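Local structure of lovastatin nonaketide synthase, polyketide synthase component (Aspergillus terreus, 7CPX) at residues 1214-1227 / 1239-1251. The protein builds the dihydromonacolin L nonaketide of lovastatin biosynthesis from malonyl-CoA, NADPH and S-adenosyl-L-methionine, as a homodimeric multidomain polyketide synthase working together with its partner LovC. The protein carries 2 engineered substitutions. Sequence-based numbering, arbitrary orientation.
Sequences TAESGCEKVAFNTI and DIVVFDAEQTTLF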
loop_
_atom_site.group_PDB
_atom_site.type_symbol
_atom_site.label_atom_id
_atom_site.label_comp_id
_atom_site.label_asym_id
_atom_site.label_seq_id
_atom_site.Cartn_x
_atom_site.Cartn_y
_atom_site.Cartn_z
ATOM N N THR A 1214 6.708 -31.694 5.966
ATOM C CA THR A 1214 6.911 -32.026 7.372
ATOM C C THR A 1214 5.698 -31.645 8.207
ATOM O O THR A 1214 5.286 -32.396 9.099
ATOM C CB THR A 1214 8.161 -31.327 7.906
ATOM O OG1 THR A 1214 8.123 -29.938 7.558
ATOM C CG2 THR A 1214 9.407 -31.964 7.331
ATOM N N ALA A 1215 5.112 -30.479 7.934
ATOM C CA ALA A 1215 3.949 -30.046 8.699
ATOM C C ALA A 1215 2.787 -31.015 8.524
ATOM O O ALA A 1215 2.101 -31.356 9.495
ATOM C CB ALA A 1215 3.539 -28.636 8.279
ATOM N N GLU A 1216 2.553 -31.473 7.294
ATOM C CA GLU A 1216 1.439 -32.375 7.030
ATOM C C GLU A 1216 1.767 -33.827 7.348
ATOM O O GLU A 1216 0.851 -34.654 7.410
ATOM C CB GLU A 1216 1.010 -32.262 5.565
ATOM C CG GLU A 1216 2.036 -32.793 4.578
ATOM C CD GLU A 1216 1.676 -32.479 3.140
ATOM O OE1 GLU A 1216 0.628 -31.839 2.915
ATOM O OE2 GLU A 1216 2.440 -32.872 2.234
ATOM N N SER A 1217 3.043 -34.156 7.552
ATOM C CA SER A 1217 3.417 -35.545 7.801
ATOM C C SER A 1217 2.918 -36.024 9.156
ATOM O O SER A 1217 2.641 -37.217 9.329
ATOM C CB SER A 1217 4.935 -35.701 7.712
ATOM O OG SER A 1217 5.317 -37.061 7.825
ATOM N N GLY A 1218 2.796 -35.119 10.124
ATOM C CA GLY A 1218 2.392 -35.466 11.464
ATOM C C GLY A 1218 3.533 -35.658 12.439
ATOM O O GLY A 1218 3.307 -35.612 13.653
ATOM N N CYS A 1219 4.755 -35.873 11.944
ATOM C CA CYS A 1219 5.902 -35.968 12.840
ATOM C C CYS A 1219 6.115 -34.660 13.588
ATOM O O CYS A 1219 6.379 -34.667 14.796
ATOM C CB CYS A 1219 7.155 -36.343 12.048
ATOM S SG CYS A 1219 7.610 -35.145 10.773
ATOM N N GLU A 1220 5.996 -33.532 12.885
ATOM C CA GLU A 1220 6.121 -32.199 13.469
ATOM C C GLU A 1220 7.257 -32.138 14.482
ATOM O O GLU A 1220 7.125 -31.511 15.538
ATOM C CB GLU A 1220 4.799 -31.772 14.116
ATOM C CG GLU A 1220 4.350 -32.622 15.296
ATOM C CD GLU A 1220 3.021 -32.165 15.866
ATOM O OE1 GLU A 1220 2.265 -31.486 15.140
ATOM O OE2 GLU A 1220 2.735 -32.483 17.038
ATOM N N LYS A 1221 8.375 -32.783 14.164
ATOM C CA LYS A 1221 9.549 -32.764 15.031
ATOM C C LYS A 1221 10.770 -32.970 14.149
ATOM O O LYS A 1221 10.979 -34.068 13.624
ATOM C CB LYS A 1221 9.454 -33.834 16.115
ATOM C CG LYS A 1221 10.602 -33.810 17.103
ATOM C CD LYS A 1221 10.252 -34.525 18.398
ATOM C CE LYS A 1221 9.982 -36.005 18.175
ATOM N NZ LYS A 1221 9.670 -36.710 19.451
ATOM N N VAL A 1222 11.568 -31.920 13.989
ATOM C CA VAL A 1222 12.653 -31.895 13.018
ATOM C C VAL A 1222 13.955 -31.572 13.734
ATOM O O VAL A 1222 13.979 -30.835 14.725
ATOM C CB VAL A 1222 12.384 -30.870 11.897
ATOM C CG1 VAL A 1222 11.102 -31.215 11.156
ATOM C CG2 VAL A 1222 12.316 -29.468 12.476
ATOM N N ALA A 1223 15.047 -32.113 13.206
ATOM C CA ALA A 1223 16.347 -31.896 13.809
ATOM C C ALA A 1223 16.896 -30.536 13.389
ATOM O O ALA A 1223 16.407 -29.896 12.457
ATOM C CB ALA A 1223 17.308 -33.014 13.418
ATOM N N PHE A 1224 17.935 -30.097 14.092
ATOM C CA PHE A 1224 18.519 -28.793 13.837
ATOM C C PHE A 1224 19.977 -28.791 14.266
ATOM O O PHE A 1224 20.367 -29.488 15.208
ATOM C CB PHE A 1224 17.769 -27.681 14.578
ATOM C CG PHE A 1224 18.011 -27.674 16.062
ATOM C CD1 PHE A 1224 19.081 -26.979 16.595
ATOM C CD2 PHE A 1224 17.174 -28.362 16.922
ATOM C CE1 PHE A 1224 19.314 -26.972 17.953
ATOM C CE2 PHE A 1224 17.400 -28.356 18.284
ATOM C CZ PHE A 1224 18.472 -27.659 18.801
ATOM N N ASN A 1225 20.766 -27.990 13.559
ATOM C CA ASN A 1225 22.113 -27.614 13.948
ATOM C C ASN A 1225 22.216 -26.097 13.896
ATOM O O ASN A 1225 21.450 -25.429 13.197
ATOM C CB ASN A 1225 23.164 -28.248 13.031
ATOM C CG ASN A 1225 23.071 -29.758 12.995
ATOM O OD1 ASN A 1225 22.572 -30.383 13.930
ATOM N ND2 ASN A 1225 23.556 -30.354 11.912
ATOM N N THR A 1226 23.159 -25.543 14.650
ATOM C CA THR A 1226 23.299 -24.096 14.700
ATOM C C THR A 1226 24.695 -23.735 15.175
ATOM O O THR A 1226 25.216 -24.340 16.118
ATOM C CB THR A 1226 22.246 -23.473 15.622
ATOM O OG1 THR A 1226 22.588 -22.108 15.894
ATOM C CG2 THR A 1226 22.158 -24.242 16.920
ATOM N N ILE A 1227 25.284 -22.744 14.514
ATOM C CA ILE A 1227 26.587 -22.198 14.863
ATOM C C ILE A 1227 26.363 -20.815 15.443
ATOM O O ILE A 1227 25.690 -19.981 14.827
ATOM C CB ILE A 1227 27.519 -22.114 13.640
ATOM C CG1 ILE A 1227 27.137 -23.138 12.565
ATOM C CG2 ILE A 1227 28.966 -22.284 14.069
ATOM C CD1 ILE A 1227 27.270 -24.577 12.986
ATOM N N ASP A 1239 24.151 -19.009 12.589
ATOM C CA ASP A 1239 23.676 -19.661 11.379
ATOM C C ASP A 1239 22.954 -20.940 11.769
ATOM O O ASP A 1239 23.525 -21.792 12.455
ATOM C CB ASP A 1239 24.834 -19.975 10.429
ATOM C CG ASP A 1239 25.630 -18.743 10.051
ATOM O OD1 ASP A 1239 25.323 -17.652 10.576
ATOM O OD2 ASP A 1239 26.563 -18.864 9.230
ATOM N N ILE A 1240 21.712 -21.082 11.320
ATOM C CA ILE A 1240 20.858 -22.197 11.706
ATOM C C ILE A 1240 20.602 -23.066 10.486
ATOM O O ILE A 1240 20.554 -22.569 9.356
ATOM C CB ILE A 1240 19.527 -21.711 12.311
ATOM C CG1 ILE A 1240 19.783 -20.745 13.469
ATOM C CG2 ILE A 1240 18.718 -22.894 12.796
ATOM C CD1 ILE A 1240 18.563 -19.958 13.877
ATOM N N VAL A 1241 20.449 -24.368 10.717
ATOM C CA VAL A 1241 20.089 -25.317 9.674
ATOM C C VAL A 1241 19.125 -26.328 10.275
ATOM O O VAL A 1241 19.528 -27.198 11.054
ATOM C CB VAL A 1241 21.330 -26.014 9.088
ATOM C CG1 VAL A 1241 20.941 -26.892 7.911
ATOM C CG2 VAL A 1241 22.374 -24.993 8.670
ATOM N N VAL A 1242 17.847 -26.211 9.931
ATOM C CA VAL A 1242 16.813 -27.126 10.398
ATOM C C VAL A 1242 16.532 -28.121 9.283
ATOM O O VAL A 1242 16.358 -27.730 8.125
ATOM C CB VAL A 1242 15.540 -26.364 10.799
ATOM C CG1 VAL A 1242 14.516 -27.303 11.410
ATOM C CG2 VAL A 1242 15.882 -25.255 11.768
ATOM N N PHE A 1243 16.489 -29.405 9.627
ATOM C CA PHE A 1243 16.354 -30.458 8.633
ATOM C C PHE A 1243 15.405 -31.534 9.138
ATOM O O PHE A 1243 15.095 -31.621 10.329
ATOM C CB PHE A 1243 17.718 -31.066 8.279
ATOM C CG PHE A 1243 18.594 -31.336 9.469
ATOM C CD1 PHE A 1243 19.303 -30.311 10.069
ATOM C CD2 PHE A 1243 18.729 -32.616 9.972
ATOM C CE1 PHE A 1243 20.115 -30.554 11.156
ATOM C CE2 PHE A 1243 19.543 -32.867 11.058
ATOM C CZ PHE A 1243 20.236 -31.834 11.653
ATOM N N ASP A 1244 14.937 -32.352 8.198
ATOM C CA ASP A 1244 13.961 -33.391 8.479
ATOM C C ASP A 1244 14.653 -34.618 9.069
ATOM O O ASP A 1244 15.870 -34.645 9.272
ATOM C CB ASP A 1244 13.204 -33.754 7.202
ATOM C CG ASP A 1244 11.860 -34.400 7.480
ATOM O OD1 ASP A 1244 11.660 -34.898 8.608
ATOM O OD2 ASP A 1244 11.008 -34.417 6.568
ATOM N N ALA A 1245 13.861 -35.655 9.350
ATOM C CA ALA A 1245 14.430 -36.907 9.833
ATOM C C ALA A 1245 15.380 -37.504 8.803
ATOM O O ALA A 1245 16.444 -38.026 9.156
ATOM C CB ALA A 1245 13.314 -37.894 10.171
ATOM N N GLU A 1246 15.014 -37.434 7.522
ATOM C CA GLU A 1246 15.896 -37.893 6.455
ATOM C C GLU A 1246 17.077 -36.959 6.226
ATOM O O GLU A 1246 17.867 -37.206 5.308
ATOM C CB GLU A 1246 15.110 -38.057 5.149
ATOM C CG GLU A 1246 14.386 -36.804 4.673
ATOM C CD GLU A 1246 12.977 -36.689 5.225
ATOM O OE1 GLU A 1246 12.643 -37.434 6.170
ATOM O OE2 GLU A 1246 12.204 -35.854 4.710
ATOM N N GLN A 1247 17.210 -35.900 7.025
ATOM C CA GLN A 1247 18.337 -34.976 6.992
ATOM C C GLN A 1247 18.263 -34.000 5.827
ATOM O O GLN A 1247 19.274 -33.386 5.470
ATOM C CB GLN A 1247 19.671 -35.730 6.950
ATOM C CG GLN A 1247 20.847 -34.924 7.472
ATOM C CD GLN A 1247 22.062 -35.782 7.753
ATOM O OE1 GLN A 1247 22.210 -36.872 7.199
ATOM N NE2 GLN A 1247 22.938 -35.299 8.626
ATOM N N THR A 1248 17.092 -33.838 5.216
ATOM C CA THR A 1248 16.900 -32.807 4.207
ATOM C C THR A 1248 16.619 -31.477 4.892
ATOM O O THR A 1248 15.809 -31.406 5.822
ATOM C CB THR A 1248 15.750 -33.171 3.271
ATOM O OG1 THR A 1248 14.598 -33.535 4.043
ATOM C CG2 THR A 1248 16.142 -34.328 2.362
ATOM N N THR A 1249 17.284 -30.423 4.429
ATOM C CA THR A 1249 17.208 -29.120 5.078
ATOM C C THR A 1249 15.888 -28.449 4.719
ATOM O O THR A 1249 15.691 -28.017 3.579
ATOM C CB THR A 1249 18.390 -28.249 4.666
ATOM O OG1 THR A 1249 19.616 -28.933 4.959
ATOM C CG2 THR A 1249 18.362 -26.931 5.414
ATOM N N LEU A 1250 14.984 -28.357 5.696
ATOM C CA LEU A 1250 13.749 -27.609 5.496
ATOM C C LEU A 1250 14.046 -26.127 5.327
ATOM O O LEU A 1250 13.582 -25.489 4.377
ATOM C CB LEU A 1250 12.808 -27.825 6.679
ATOM C CG LEU A 1250 12.642 -29.257 7.183
ATOM C CD1 LEU A 1250 11.709 -29.282 8.377
ATOM C CD2 LEU A 1250 12.123 -30.157 6.083
ATOM N N PHE A 1251 14.825 -25.564 6.247
ATOM C CA PHE A 1251 15.251 -24.179 6.139
ATOM C C PHE A 1251 16.517 -23.992 6.959
ATOM O O PHE A 1251 16.805 -24.757 7.882
ATOM C CB PHE A 1251 14.155 -23.211 6.600
ATOM C CG PHE A 1251 13.990 -23.141 8.091
ATOM C CD1 PHE A 1251 13.125 -23.996 8.747
ATOM C CD2 PHE A 1251 14.693 -22.210 8.833
ATOM C CE1 PHE A 1251 12.970 -23.930 10.117
ATOM C CE2 PHE A 1251 14.544 -22.138 10.201
ATOM C CZ PHE A 1251 13.680 -22.998 10.845
#
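Phe-1243 lays its ring across the neighbouring strand, against Ala-1223 and Asn-1225. With chi1 at 44°, the Phe-1243 ring folds back over the peptide carbonyl of Ala-1223. CB of Ala-1223 meets CE2 of Phe-1243 at 3.3 Å. The Asn-1225 amide crosses the far end of the ring with the two planes 64° apart, and its OD1 lies at the ring edge. That OD1 is also hydrogen-bonded to Ser-1149 OG of strand 1147-1152.

The backbones of 1222-1227 and 1239-1243 run antiparallel. Asn-1225 and Val-1241 form a reciprocal pair, N to O 2.9 Å each way, and Ile-1227 pairs likewise with Asp-1239. On the face of Phe-1224, Thr-1226, Ile-1240 and Val-1242, the side chains of Val-1222 and Val-1242 cross at about a right angle and meet through CG2 and CG1. Val-1222 CG1 and Leu-1250 CD1 meet tip to tip at 3.4 Å, and Thr-1214 CG2 reaches Leu-1250 CD2 at 3.5 Å. Thr-1226 and Ile-1240 lie side by side and both touch Val-1180 of helix 1170-1184.

Packing lapses at 1245-1249 and resumes at Leu-1250. A type I turn runs from Asp-1244 to Gln-1247, with Ala-1245, Glu-1246 and Gln-1247 exposed. Leu-1250 and Phe-1251 together oppose Val-1242 in a classic beta bulge. The pair is a beta hairpin of the dehydratase domain, in its predicted C-terminal hotdog fold, packed on helix 1170-1184, which carries the predicted proton donor Asp-1174.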